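Local coordinates for protein chorismatase (Streptomyces hygroscopicus, PDB 4BPS) that catalyses the hydrolysis of chorismate to a dihydroxycyclohexadiene carboxylic acid and pyruvate, a step in the biosynthesis of the immunosuppressants FK506 and FK520, at residues A[132-137]-A[174-179]; A[201-206]-A[225-230]; A[205-210]-A[270-275]; A[265-270]-A[337-342]. All coordinates share one frame; numbering follows the deposited sequence. Where two conformers were deposited one is given.

Interaction 1 of 4, residues A[132-137]-A[174-179]; sequences PLLART and ATMPAA. With 3EB (3-(2-carboxyethyl)benzoic acid), chain B.
P177 lays its ring against the backbone of L134 to R136: CB rests on the carbonyl carbon of A135 at 3.4 Å, CG reaches the R136 N and CD the L134 CB at 3.7 Å. Beside it L134 and the selenomethionine M176 run side by side in the same direction, CD1 of L134 against CE of M176 at 4.1 Å. The M176 chain is folded at both chi2 (-55°) and chi3 (-69°), which curls CE back toward L134. Further along, the amide of T137 donates to the carbonyl O of A178, 2.9 Å from N to O and in the carbonyl plane. The T137 OG1 touches the A179 CB, and a water joins this hydroxyl to the P177 O. The two parallel strands, 133-142 and 178-184, are the beta ends of a beta-alpha-beta unit whose helix is 154-169, within the YjgF-like fold of this enzyme. On the other face R136 carries its guanidinium past A178 and over A179, with the A179 N over one face of the group. Its NH2 donates to the T137 O at 2.8 Å, the acceptor close to the guanidinium plane, and also to the T180 OG1, while NH1 is held by the I242 O. A135 and R136 both face L194 in a classic beta bulge, and the A135 O, buried here, has no polar partner. Outside this layer F123 of helix 112-129 covers both L134 and M176. At the start of strand 178-184 the A179 O comes within 3.6 Å of ring carbon CAF of the bound 3-(2-carboxyethyl)benzoic acid.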
# COMPACT_ATOMS: atom_id res chain seq x y z
N PRO A 132 15.33 9.70 0.13
CA PRO A 132 14.37 10.52 -0.62
C PRO A 132 13.49 9.74 -1.60
O PRO A 132 12.51 10.30 -2.07
CB PRO A 132 15.27 11.50 -1.38
CG PRO A 132 16.54 10.73 -1.57
CD PRO A 132 16.73 9.99 -0.27
N LEU A 133 13.83 8.51 -1.95
CA LEU A 133 13.09 7.78 -2.99
C LEU A 133 12.00 6.96 -2.34
O LEU A 133 12.27 5.89 -1.80
CB LEU A 133 14.02 6.89 -3.79
CG LEU A 133 15.17 7.60 -4.51
CD1 LEU A 133 15.96 6.56 -5.33
CD2 LEU A 133 14.72 8.74 -5.41
N LEU A 134 10.76 7.45 -2.35
CA LEU A 134 9.69 6.62 -1.83
C LEU A 134 9.47 5.41 -2.74
O LEU A 134 9.50 5.52 -3.96
CB LEU A 134 8.38 7.41 -1.73
CG LEU A 134 8.32 8.42 -0.60
CD1 LEU A 134 7.11 9.33 -0.81
CD2 LEU A 134 8.19 7.72 0.75
N ALA A 135 9.25 4.26 -2.11
CA ALA A 135 9.15 2.98 -2.80
C ALA A 135 7.76 2.36 -2.75
O ALA A 135 7.42 1.56 -3.63
CB ALA A 135 10.13 1.98 -2.19
N ARG A 136 6.99 2.67 -1.71
CA ARG A 136 5.68 2.06 -1.54
C ARG A 136 4.96 2.84 -0.46
O ARG A 136 5.60 3.17 0.56
CB ARG A 136 5.80 0.59 -1.12
CG ARG A 136 4.88 -0.37 -1.82
CD ARG A 136 3.39 -0.13 -1.57
NE ARG A 136 2.56 -1.19 -2.14
CZ ARG A 136 1.24 -1.17 -2.05
NH1 ARG A 136 0.52 -2.17 -2.55
NH2 ARG A 136 0.65 -0.15 -1.47
N THR A 137 3.69 3.16 -0.64
CA THR A 137 2.90 3.76 0.41
C THR A 137 1.60 2.99 0.59
O THR A 137 1.10 2.37 -0.35
CB THR A 137 2.55 5.25 0.11
OG1 THR A 137 1.73 5.32 -1.06
CG2 THR A 137 3.79 6.10 -0.04
N ALA A 174 4.77 12.30 -10.54
CA ALA A 174 5.28 11.10 -11.20
C ALA A 174 6.25 10.31 -10.31
O ALA A 174 6.53 9.14 -10.60
CB ALA A 174 5.93 11.47 -12.53
N THR A 175 6.76 10.93 -9.24
CA THR A 175 7.67 10.23 -8.33
C THR A 175 6.94 9.44 -7.25
O THR A 175 7.59 8.70 -6.52
CB THR A 175 8.69 11.17 -7.66
OG1 THR A 175 8.03 12.07 -6.77
CG2 THR A 175 9.52 11.92 -8.72
N MSE A 176 5.62 9.56 -7.14
CA MSE A 176 4.93 8.78 -6.13
C MSE A 176 4.88 7.32 -6.56
O MSE A 176 4.50 7.00 -7.69
CB MSE A 176 3.52 9.30 -5.85
CG MSE A 176 3.46 10.74 -5.31
SE MSE A 176 4.53 11.06 -3.70
CE MSE A 176 3.49 10.02 -2.49
N PRO A 177 5.21 6.41 -5.64
CA PRO A 177 5.35 5.00 -6.02
C PRO A 177 4.03 4.25 -5.90
O PRO A 177 2.94 4.85 -5.78
CB PRO A 177 6.36 4.47 -4.99
CG PRO A 177 6.02 5.28 -3.77
CD PRO A 177 5.77 6.67 -4.30
N ALA A 178 4.11 2.93 -5.93
CA ALA A 178 2.98 2.06 -5.71
C ALA A 178 2.26 2.46 -4.41
O ALA A 178 2.91 2.86 -3.43
CB ALA A 178 3.46 0.62 -5.63
N ALA A 179 0.94 2.31 -4.43
CA ALA A 179 0.12 2.73 -3.30
C ALA A 179 -1.09 1.84 -3.10
O ALA A 179 -1.48 1.06 -3.98
CB ALA A 179 -0.35 4.20 -3.51
C 3EB B . -7.83 3.07 -8.56
O 3EB B . -7.98 4.29 -8.62
CA 3EB B . -8.42 2.24 -7.45
OAB 3EB B . -5.64 6.56 -3.46
OAD 3EB B . -3.74 5.59 -2.85
CAE 3EB B . -5.83 2.14 -5.85
CAF 3EB B . -4.55 2.29 -5.34
CAG 3EB B . -6.82 3.08 -5.58
CAH 3EB B . -4.24 3.38 -4.54
CAL 3EB B . -4.87 5.57 -3.47
CAM 3EB B . -6.49 4.18 -4.79
CAN 3EB B . -5.20 4.35 -4.28
OXT 3EB B . -7.21 2.40 -9.48
C2 3EB B . -8.25 2.92 -6.07
O HOH W 1 9.63 9.47 -4.23
O HOH W 2 2.63 6.39 -3.47

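Interaction 2 of 4, residues A[201-206]-A[225-230]; sequences RINIEN and VFARAT. With 3EB (3-(2-carboxyethyl)benzoic acid), chain B.
T230 places OG1 opposite its carbonyl carbon (chi1 -63°) and N203 sets its CG likewise (chi1 -69°), a matched pair that lies side by side, with the hydroxyl donating to the N203 OD1 at 2.9 Å. The same hydroxyl accepts from the A178 N, and the N203 ND2 is held by the A174 O. A bend at chi2 turns E205 back across R228, where their planes stand 63° apart; a water spans the E205 OE1, the F226 O and the R228 NE, while T211 also bonds OE1. Strands 201-204 and 229-232 are antiparallel, N203 with T230 a non-hydrogen-bonded pair and I204 with A229 a hydrogen-bonded one. Where strand 229-232 begins, R228 and A229 both face I204 in a classic beta bulge, so the I204 O accepts from the R228 N at 2.9 Å and the A229 N at 3.1 Å. R228 belongs to both bulge and pocket: this substrate-binding residue donates from NH1 to the ligand carboxylate oxygen OXT at 2.8 Å, with OXT at the guanidinium edge, in its plane. F226 makes an offset, parallel-displaced stack with the ligand ring, its CE1 3.3 Å from CAN, and its CE2 sits over one face of the R228 guanidinium. An alanine at F226 is likely to strip the ligand ring of its stacking partner and that guanidinium face of its cover. NH2 of R228 is held by the Y215 OH.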
# COMPACT_ATOMS: atom_id res chain seq x y z
N ARG A 201 14.72 3.20 -8.47
CA ARG A 201 13.33 3.23 -8.06
C ARG A 201 12.57 3.64 -9.31
O ARG A 201 12.62 4.80 -9.74
CB ARG A 201 13.11 4.22 -6.91
CG ARG A 201 11.68 4.21 -6.31
CD ARG A 201 10.62 5.00 -7.14
NE ARG A 201 11.05 6.32 -7.67
CZ ARG A 201 11.03 7.44 -6.96
NH1 ARG A 201 10.53 7.42 -5.71
NH2 ARG A 201 11.39 8.64 -7.48
N ILE A 202 11.92 2.66 -9.95
CA ILE A 202 11.25 2.88 -11.24
C ILE A 202 9.75 2.74 -11.04
O ILE A 202 9.25 1.67 -10.69
CB ILE A 202 11.74 1.87 -12.30
CG1 ILE A 202 13.25 2.02 -12.55
CG2 ILE A 202 10.96 2.07 -13.61
CD1 ILE A 202 13.86 0.85 -13.33
N ASN A 203 9.02 3.82 -11.25
CA ASN A 203 7.56 3.78 -11.15
C ASN A 203 6.99 3.32 -12.48
O ASN A 203 7.43 3.75 -13.55
CB ASN A 203 7.03 5.13 -10.71
CG ASN A 203 7.41 5.44 -9.27
OD1 ASN A 203 7.50 4.54 -8.45
ND2 ASN A 203 7.64 6.71 -8.98
N ILE A 204 5.99 2.45 -12.39
CA ILE A 204 5.46 1.74 -13.54
C ILE A 204 3.98 2.01 -13.68
O ILE A 204 3.21 1.92 -12.71
CB ILE A 204 5.73 0.21 -13.36
CG1 ILE A 204 7.24 -0.03 -13.27
CG2 ILE A 204 5.12 -0.58 -14.51
CD1 ILE A 204 7.62 -1.34 -12.55
N GLU A 205 3.58 2.32 -14.92
CA GLU A 205 2.16 2.50 -15.26
C GLU A 205 1.61 1.25 -15.94
O GLU A 205 2.36 0.34 -16.32
CB GLU A 205 1.96 3.74 -16.14
CG GLU A 205 2.31 5.03 -15.43
CD GLU A 205 1.45 5.27 -14.19
OE1 GLU A 205 0.21 5.47 -14.32
OE2 GLU A 205 2.01 5.22 -13.07
N ASN A 206 0.29 1.21 -16.11
CA ASN A 206 -0.44 0.09 -16.74
C ASN A 206 -0.99 0.61 -18.05
O ASN A 206 -1.76 1.55 -18.03
CB ASN A 206 -1.62 -0.31 -15.82
CG ASN A 206 -2.59 -1.37 -16.41
OD1 ASN A 206 -2.77 -1.52 -17.62
ND2 ASN A 206 -3.23 -2.11 -15.50
N VAL A 225 -3.05 10.20 -6.58
CA VAL A 225 -1.72 10.17 -7.19
C VAL A 225 -1.00 8.96 -6.67
O VAL A 225 -0.95 8.74 -5.46
CB VAL A 225 -0.95 11.48 -6.90
CG1 VAL A 225 -0.84 11.79 -5.39
CG2 VAL A 225 0.43 11.44 -7.52
N PHE A 226 -0.49 8.15 -7.60
CA PHE A 226 0.25 6.92 -7.29
C PHE A 226 0.62 6.22 -8.59
O PHE A 226 -0.09 6.34 -9.59
CB PHE A 226 -0.53 5.94 -6.37
CG PHE A 226 -1.86 5.49 -6.90
CD1 PHE A 226 -3.03 6.20 -6.62
CD2 PHE A 226 -1.97 4.34 -7.66
CE1 PHE A 226 -4.25 5.78 -7.10
CE2 PHE A 226 -3.18 3.91 -8.14
CZ PHE A 226 -4.32 4.64 -7.88
N ALA A 227 1.69 5.42 -8.53
CA ALA A 227 2.08 4.57 -9.64
C ALA A 227 1.35 3.24 -9.55
O ALA A 227 0.86 2.87 -8.48
CB ALA A 227 3.58 4.32 -9.59
N ARG A 228 1.30 2.48 -10.64
CA ARG A 228 0.60 1.18 -10.63
C ARG A 228 1.49 0.04 -10.09
O ARG A 228 0.98 -0.99 -9.62
CB ARG A 228 0.03 0.86 -12.03
CG ARG A 228 -0.91 1.95 -12.52
CD ARG A 228 -2.16 2.05 -11.67
NE ARG A 228 -2.93 3.24 -12.00
CZ ARG A 228 -4.18 3.44 -11.59
NH1 ARG A 228 -4.80 2.53 -10.86
NH2 ARG A 228 -4.80 4.56 -11.94
N ALA A 229 2.81 0.23 -10.12
CA ALA A 229 3.79 -0.68 -9.48
C ALA A 229 5.10 0.10 -9.36
O ALA A 229 5.24 1.16 -10.01
CB ALA A 229 3.98 -1.94 -10.31
N THR A 230 6.03 -0.40 -8.56
CA THR A 230 7.35 0.20 -8.45
C THR A 230 8.38 -0.91 -8.40
O THR A 230 8.23 -1.86 -7.61
CB THR A 230 7.47 1.05 -7.16
OG1 THR A 230 6.52 2.13 -7.24
CG2 THR A 230 8.87 1.60 -6.96
C 3EB B . -7.83 3.07 -8.56
O 3EB B . -7.98 4.29 -8.62
CA 3EB B . -8.42 2.24 -7.45
OAB 3EB B . -5.64 6.56 -3.46
OAD 3EB B . -3.74 5.59 -2.85
CAE 3EB B . -5.83 2.14 -5.85
CAF 3EB B . -4.55 2.29 -5.34
CAG 3EB B . -6.82 3.08 -5.58
CAH 3EB B . -4.24 3.38 -4.54
CAL 3EB B . -4.87 5.57 -3.47
CAM 3EB B . -6.49 4.18 -4.79
CAN 3EB B . -5.20 4.35 -4.28
OXT 3EB B . -7.21 2.40 -9.48
C2 3EB B . -8.25 2.92 -6.07
O HOH W 3 -1.26 5.63 -12.02
O HOH W 4 1.66 7.78 -11.83

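Interaction 3 of 4, residues A[205-210]-A[270-275]; sequences ENPAVL and MARVIG
N206 and R272 meet where the loop after strand 201-204 turns against the C-terminal part of helix 259-274. The loop includes a type I beta turn from N206 to V209, and N206 adds an Asx turn: its OD1 accepts from the A208 N at 3.0 Å. A chi1 of 174° swings the N206 CG opposite its own backbone N and across to the helix, where the R272 NH2 donates to the same OD1 at 2.8 Å. That donor lies in the amide plane on a lone pair, while the A208 N comes in tilted from it, and the two bonds together fix the rotation of the amide. R272 runs out from the helix nearly straight until chi3 (-52°) turns the guanidinium over toward the turn, its plane 42° from that of the amide. Its NH2 also donates to the N269 OD1, which accepts from the N206 ND2 as well. Were N206 a leucine, the A208 amide and the R272 NH2 would probably each lose this acceptor, and the turn be less firmly tied to the helix. Apolar atoms fill in around the polar centre. Deeper in, the N206 side chain lies nearly perpendicular to that of V273, whose CG2, in the conformer given, rests 3.6 Å from the N206 CB. A208 puts its CB over one face of the guanidinium, and the P207 ring runs counter to the R272 chain, CD to CD at 3.9 Å.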
# COMPACT_ATOMS: atom_id res chain seq x y z
N GLU A 205 3.58 2.32 -14.92
CA GLU A 205 2.16 2.50 -15.26
C GLU A 205 1.61 1.25 -15.94
O GLU A 205 2.36 0.34 -16.32
CB GLU A 205 1.96 3.74 -16.14
CG GLU A 205 2.31 5.03 -15.43
CD GLU A 205 1.45 5.27 -14.19
OE1 GLU A 205 0.21 5.47 -14.32
OE2 GLU A 205 2.01 5.22 -13.07
N ASN A 206 0.29 1.21 -16.11
CA ASN A 206 -0.44 0.09 -16.74
C ASN A 206 -0.99 0.61 -18.05
O ASN A 206 -1.76 1.55 -18.03
CB ASN A 206 -1.62 -0.31 -15.82
CG ASN A 206 -2.59 -1.37 -16.41
OD1 ASN A 206 -2.77 -1.52 -17.62
ND2 ASN A 206 -3.23 -2.11 -15.50
N PRO A 207 -0.66 -0.00 -19.20
CA PRO A 207 -1.06 0.57 -20.50
C PRO A 207 -2.55 0.75 -20.84
O PRO A 207 -2.91 1.43 -21.82
CB PRO A 207 -0.49 -0.45 -21.50
CG PRO A 207 0.50 -1.18 -20.85
CD PRO A 207 0.25 -1.15 -19.37
N ALA A 208 -3.41 0.09 -20.09
CA ALA A 208 -4.87 0.22 -20.30
C ALA A 208 -5.57 0.89 -19.12
O ALA A 208 -6.80 0.81 -19.00
CB ALA A 208 -5.48 -1.15 -20.57
N VAL A 209 -4.79 1.56 -18.26
CA VAL A 209 -5.35 2.23 -17.09
C VAL A 209 -4.79 3.64 -17.07
O VAL A 209 -3.58 3.84 -17.23
CB VAL A 209 -5.05 1.46 -15.78
CG1 VAL A 209 -5.50 2.25 -14.56
CG2 VAL A 209 -5.77 0.10 -15.81
N LEU A 210 -5.67 4.61 -16.88
CA LEU A 210 -5.25 5.99 -16.86
C LEU A 210 -4.40 6.28 -15.62
O LEU A 210 -4.73 5.86 -14.51
CB LEU A 210 -6.50 6.89 -16.86
CG LEU A 210 -6.28 8.40 -17.00
CD1 LEU A 210 -5.56 8.78 -18.30
CD2 LEU A 210 -7.61 9.12 -16.89
N MSE A 270 -3.20 -6.62 -12.84
CA MSE A 270 -1.96 -6.97 -12.17
C MSE A 270 -1.03 -7.72 -13.14
O MSE A 270 0.17 -7.43 -13.19
CB MSE A 270 -2.29 -7.82 -10.94
CG MSE A 270 -1.08 -8.36 -10.22
SE MSE A 270 -1.52 -9.29 -8.56
CE MSE A 270 -1.63 -7.76 -7.36
N ALA A 271 -1.58 -8.67 -13.89
CA ALA A 271 -0.77 -9.43 -14.85
C ALA A 271 -0.20 -8.52 -15.92
O ALA A 271 0.94 -8.69 -16.34
CB ALA A 271 -1.57 -10.56 -15.47
N ARG A 272 -0.97 -7.52 -16.34
CA ARG A 272 -0.49 -6.63 -17.40
C ARG A 272 0.66 -5.77 -16.89
O ARG A 272 1.65 -5.56 -17.59
CB ARG A 272 -1.62 -5.75 -17.94
CG ARG A 272 -1.21 -5.08 -19.24
CD ARG A 272 -2.24 -4.13 -19.82
NE ARG A 272 -3.51 -4.82 -19.91
CZ ARG A 272 -4.51 -4.66 -19.05
NH1 ARG A 272 -5.60 -5.40 -19.17
NH2 ARG A 272 -4.43 -3.77 -18.08
N VAL A 273 0.54 -5.26 -15.67
CA VAL A 273 1.52 -4.36 -15.11
C VAL A 273 2.88 -5.04 -14.99
O VAL A 273 3.92 -4.43 -15.23
CB VAL A 273 1.04 -3.88 -13.73
CG1 VAL A 273 2.17 -3.26 -12.94
CG2 VAL A 273 -0.08 -2.89 -13.92
N ILE A 274 2.86 -6.31 -14.59
CA ILE A 274 4.10 -7.06 -14.33
C ILE A 274 4.60 -7.87 -15.54
O ILE A 274 5.63 -8.55 -15.43
CB ILE A 274 3.96 -7.98 -13.09
CG1 ILE A 274 3.06 -9.19 -13.40
CG2 ILE A 274 3.49 -7.15 -11.89
CD1 ILE A 274 2.82 -10.14 -12.23
N GLY A 275 3.90 -7.80 -16.66
CA GLY A 275 4.24 -8.59 -17.83
C GLY A 275 5.51 -8.13 -18.50
O GLY A 275 5.89 -6.96 -18.40

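Interaction 4 of 4, residues A[265-270]-A[337-342]; sequences VALDNM and VEIEGM. With 3EB (3-(2-carboxyethyl)benzoic acid), chain B.
I339 takes the apolar contacts on the strand side, packing its CD1 against the A266 CB at 3.4 Å, tighter than usual van der Waals spacing, and against the L267 CG at 4.2 Å. The chi2 of I339, 107°, is not staggered, in keeping with the tight fit of this methyl against the helix. Its other branch, CG2, meets CE of the selenomethionine M270 at 3.9 Å in the conformer given. In that conformer M270 extends through chi1 and chi2 and then bends at chi3 (-84°), bringing its methyl onto the strand backbone, 3.6 Å from the I339 O and close to the G341 N. Helix 259-274 packs on one face of the mixed sheet; its segment 265-270 runs roughly parallel to strand segment 337-342, their axes 8.4 Å apart at closest with a crossing angle of -28°. L296 and V298 of neighbouring strand 296-300 widen the same apolar layer. Two carboxylates, E338 and E340, point to the other face of the strand. There E338, the proton acceptor of the reaction, reaches with a straight chain toward the bound 3-(2-carboxyethyl)benzoic acid, and its OE2 lies 3.2 Å from the ligand carbon CA. E340 has its carboxylate held by T180 and Y299 at OE1 and by K297, in a salt bridge, and W138 at OE2.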
# COMPACT_ATOMS: atom_id res chain seq x y z
N VAL A 265 -10.82 -8.77 -13.67
CA VAL A 265 -10.16 -7.63 -14.30
C VAL A 265 -9.03 -7.09 -13.42
O VAL A 265 -7.99 -6.68 -13.93
CB VAL A 265 -11.18 -6.53 -14.67
CG1 VAL A 265 -10.47 -5.26 -15.13
CG2 VAL A 265 -12.09 -7.05 -15.79
N ALA A 266 -9.21 -7.08 -12.10
CA ALA A 266 -8.14 -6.66 -11.20
C ALA A 266 -6.92 -7.55 -11.41
O ALA A 266 -5.79 -7.07 -11.52
CB ALA A 266 -8.61 -6.72 -9.75
N LEU A 267 -7.13 -8.87 -11.45
CA LEU A 267 -6.03 -9.80 -11.68
C LEU A 267 -5.43 -9.60 -13.08
O LEU A 267 -4.22 -9.68 -13.24
CB LEU A 267 -6.52 -11.22 -11.45
CG LEU A 267 -6.80 -11.57 -9.98
CD1 LEU A 267 -7.60 -12.88 -9.90
CD2 LEU A 267 -5.52 -11.67 -9.20
N ASP A 268 -6.29 -9.37 -14.09
CA ASP A 268 -5.78 -9.06 -15.42
C ASP A 268 -4.90 -7.82 -15.40
O ASP A 268 -3.86 -7.78 -16.06
CB ASP A 268 -6.92 -8.78 -16.42
CG ASP A 268 -7.76 -9.98 -16.76
OD1 ASP A 268 -7.38 -11.13 -16.48
OD2 ASP A 268 -8.84 -9.73 -17.36
N ASN A 269 -5.32 -6.79 -14.67
CA ASN A 269 -4.54 -5.56 -14.59
C ASN A 269 -3.20 -5.82 -13.90
O ASN A 269 -2.14 -5.34 -14.34
CB ASN A 269 -5.30 -4.48 -13.83
CG ASN A 269 -6.31 -3.74 -14.71
OD1 ASN A 269 -6.06 -3.52 -15.89
ND2 ASN A 269 -7.40 -3.26 -14.10
N MSE A 270 -3.20 -6.62 -12.84
CA MSE A 270 -1.96 -6.97 -12.17
C MSE A 270 -1.03 -7.72 -13.14
O MSE A 270 0.17 -7.43 -13.19
CB MSE A 270 -2.29 -7.82 -10.94
CG MSE A 270 -1.08 -8.36 -10.22
SE MSE A 270 -1.52 -9.29 -8.56
CE MSE A 270 -1.63 -7.76 -7.36
N VAL A 337 -13.71 -5.06 -4.85
CA VAL A 337 -12.57 -5.92 -4.55
C VAL A 337 -11.31 -5.24 -5.07
O VAL A 337 -11.35 -4.55 -6.10
CB VAL A 337 -12.75 -7.31 -5.20
CG1 VAL A 337 -12.99 -7.23 -6.74
CG2 VAL A 337 -11.55 -8.24 -4.87
N GLU A 338 -10.19 -5.42 -4.37
CA GLU A 338 -8.90 -5.01 -4.90
C GLU A 338 -7.83 -5.99 -4.40
O GLU A 338 -8.02 -6.64 -3.36
CB GLU A 338 -8.48 -3.64 -4.42
CG GLU A 338 -9.20 -2.52 -5.06
CD GLU A 338 -8.60 -1.20 -4.67
OE1 GLU A 338 -8.02 -1.11 -3.55
OE2 GLU A 338 -8.70 -0.23 -5.44
N ILE A 339 -6.73 -6.07 -5.13
CA ILE A 339 -5.64 -6.97 -4.79
C ILE A 339 -4.32 -6.22 -4.89
O ILE A 339 -4.07 -5.53 -5.89
CB ILE A 339 -5.61 -8.18 -5.73
CG1 ILE A 339 -6.98 -8.86 -5.80
CG2 ILE A 339 -4.55 -9.18 -5.29
CD1 ILE A 339 -7.71 -8.64 -7.08
N GLU A 340 -3.46 -6.37 -3.87
CA GLU A 340 -2.09 -5.90 -3.93
C GLU A 340 -1.16 -7.10 -3.71
O GLU A 340 -1.57 -8.15 -3.22
CB GLU A 340 -1.81 -4.82 -2.86
CG GLU A 340 -1.92 -5.32 -1.44
CD GLU A 340 -1.60 -4.25 -0.42
OE1 GLU A 340 -2.35 -3.25 -0.35
OE2 GLU A 340 -0.59 -4.40 0.33
N GLY A 341 0.13 -6.92 -3.98
CA GLY A 341 1.10 -7.95 -3.70
C GLY A 341 2.47 -7.51 -4.20
O GLY A 341 2.67 -6.37 -4.60
N MSE A 342 3.42 -8.45 -4.23
CA MSE A 342 4.78 -8.11 -4.66
C MSE A 342 5.44 -9.32 -5.29
O MSE A 342 5.02 -10.46 -5.10
CB MSE A 342 5.62 -7.58 -3.49
CG MSE A 342 5.86 -8.58 -2.38
SE MSE A 342 7.14 -7.92 -1.06
CE MSE A 342 8.73 -8.31 -2.07
C 3EB B . -7.83 3.07 -8.56
O 3EB B . -7.98 4.29 -8.62
CA 3EB B . -8.42 2.24 -7.45
OAB 3EB B . -5.64 6.56 -3.46
OAD 3EB B . -3.74 5.59 -2.85
CAE 3EB B . -5.83 2.14 -5.85
CAF 3EB B . -4.55 2.29 -5.34
CAG 3EB B . -6.82 3.08 -5.58
CAH 3EB B . -4.24 3.38 -4.54
CAL 3EB B . -4.87 5.57 -3.47
CAM 3EB B . -6.49 4.18 -4.79
CAN 3EB B . -5.20 4.35 -4.28
OXT 3EB B . -7.21 2.40 -9.48
C2 3EB B . -8.25 2.92 -6.07

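Overall arrangement
From the N terminus, interaction 1 comes first, closing the beta-alpha-beta unit of strand 133-142, helix 154-169 and strand 178-184. Interaction 2 follows in series, closing the long loop between strands 201-204 and 229-232; it touches interaction 1 through L134 O with R201 NH1 and A178 N with T230 OG1, joining the two sheets. Interaction 3 starts from the same chain stretch as interaction 2, sharing E205 and N206, and reaches forward to helix 259-274. Interactions 3 and 4 cross, their segments alternating along the chain, and share M270, so the helix meets both the 205-210 turn and strand 337-343. Interactions 1, 2 and 4 all touch the bound ligand.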